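Local atomic coordinates of multicopper oxidase (PDB entry 4E9X), a protein that probably oxidises substrates at a copper centre and passes the electrons to a second copper site where dioxygen is reduced to water. Residues 218-221 with 222-226. Residues are numbered along the deposited sequence; the frame is centred on the assembly and turned at random.
Sequences LPLD and SPYYA
The CD1 methyl of Leu220 reaches along the chain to the ring of Tyr224, four residues on, lying 3.8 Å from CE2 and 4.2 Å from CD2. It approaches that side of the ring at a slant. Leu220 has an extended end, with CD1 anti to CA (chi2 172°), and this carries the methyl across the corner that the backbone makes at Asp221 and Ser222. Tyr224 answers with CG lodged between its own backbone N and carbonyl carbon (chi1 61°), turning the ring to meet the leucine. The carbonyl oxygen of Ser222 lies in the ring plane, at its edge.

Between these two side chains the strand 218-226, an outermost strand of its sheet within the chain, in the second cupredoxin-like domain, is broken. Leu220 bonds through its backbone to Thr213 and Tyr224 to Val212, so three extra residues are accommodated on this side of the hairpin with strand 210-215. Within the break, Pro223 sets its ring carbon CD against two carbonyl oxygens, 3.4 Å from Asp221 O and 3.6 Å from Leu220 O. The side chain of Asp221 leaves CA pointing away from 222-226, and the residue lies at the surface. Neighbouring subunits repeat the pairing between chains: Tyr224 packs on Leu220 of the second subunit, Leu220 on Tyr224 of the third, and Ser222 meets Ser222 of both.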
# COMPACT_ATOMS: atom_id res chain seq x y z
N LEU A 218 -13.50 -1.76 13.22
CA LEU A 218 -13.85 -0.75 14.25
C LEU A 218 -14.21 0.55 13.55
O LEU A 218 -13.59 0.96 12.56
CB LEU A 218 -12.68 -0.53 15.21
CG LEU A 218 -12.44 -1.70 16.15
CD1 LEU A 218 -11.19 -1.50 17.00
CD2 LEU A 218 -13.65 -1.93 17.07
N PRO A 219 -15.25 1.22 14.05
CA PRO A 219 -15.78 2.39 13.34
C PRO A 219 -14.85 3.59 13.45
O PRO A 219 -14.37 3.94 14.55
CB PRO A 219 -17.10 2.68 14.06
CG PRO A 219 -16.91 2.08 15.45
CD PRO A 219 -16.07 0.86 15.25
N LEU A 220 -14.64 4.26 12.33
CA LEU A 220 -13.78 5.44 12.31
C LEU A 220 -14.54 6.61 12.90
O LEU A 220 -15.71 6.88 12.59
CB LEU A 220 -13.42 5.78 10.87
CG LEU A 220 -12.50 4.75 10.15
CD1 LEU A 220 -12.41 5.14 8.69
CD2 LEU A 220 -11.13 4.72 10.77
N ASP A 221 -13.84 7.41 13.71
CA ASP A 221 -14.40 8.69 14.16
C ASP A 221 -14.55 9.65 12.99
O ASP A 221 -15.46 10.52 13.04
CB ASP A 221 -13.51 9.29 15.25
CG ASP A 221 -13.58 8.61 16.60
OD1 ASP A 221 -14.57 7.90 16.93
OD2 ASP A 221 -12.60 8.79 17.39
N SER A 222 -13.68 9.54 11.99
CA SER A 222 -13.74 10.43 10.83
C SER A 222 -13.83 9.60 9.56
O SER A 222 -12.86 9.36 8.86
CB SER A 222 -12.51 11.33 10.77
OG SER A 222 -12.72 12.32 9.79
N PRO A 223 -15.04 9.13 9.23
CA PRO A 223 -15.24 8.41 7.97
C PRO A 223 -14.91 9.31 6.80
O PRO A 223 -14.96 10.55 6.89
CB PRO A 223 -16.72 8.03 8.00
CG PRO A 223 -17.36 8.96 8.98
CD PRO A 223 -16.30 9.27 10.02
N TYR A 224 -14.56 8.72 5.66
CA TYR A 224 -14.19 9.51 4.51
C TYR A 224 -14.62 8.82 3.26
O TYR A 224 -14.69 7.58 3.17
CB TYR A 224 -12.65 9.76 4.50
CG TYR A 224 -11.84 8.47 4.40
CD1 TYR A 224 -11.40 7.97 3.18
CD2 TYR A 224 -11.54 7.76 5.57
CE1 TYR A 224 -10.67 6.79 3.11
CE2 TYR A 224 -10.80 6.58 5.53
CZ TYR A 224 -10.39 6.12 4.28
OH TYR A 224 -9.67 4.94 4.26
N TYR A 225 -14.89 9.62 2.22
CA TYR A 225 -15.23 9.08 0.91
C TYR A 225 -14.01 8.70 0.10
O TYR A 225 -12.94 9.33 0.19
CB TYR A 225 -16.03 10.13 0.14
CG TYR A 225 -17.45 10.31 0.64
CD1 TYR A 225 -18.42 9.33 0.36
CD2 TYR A 225 -17.76 11.46 1.36
CE1 TYR A 225 -19.73 9.49 0.80
CE2 TYR A 225 -19.07 11.61 1.80
CZ TYR A 225 -20.04 10.65 1.53
OH TYR A 225 -21.33 10.89 2.01
N ALA A 226 -14.17 7.69 -0.72
CA ALA A 226 -13.15 7.20 -1.63
C ALA A 226 -13.82 6.60 -2.85
O ALA A 226 -14.92 6.05 -2.69
CB ALA A 226 -12.31 6.12 -0.95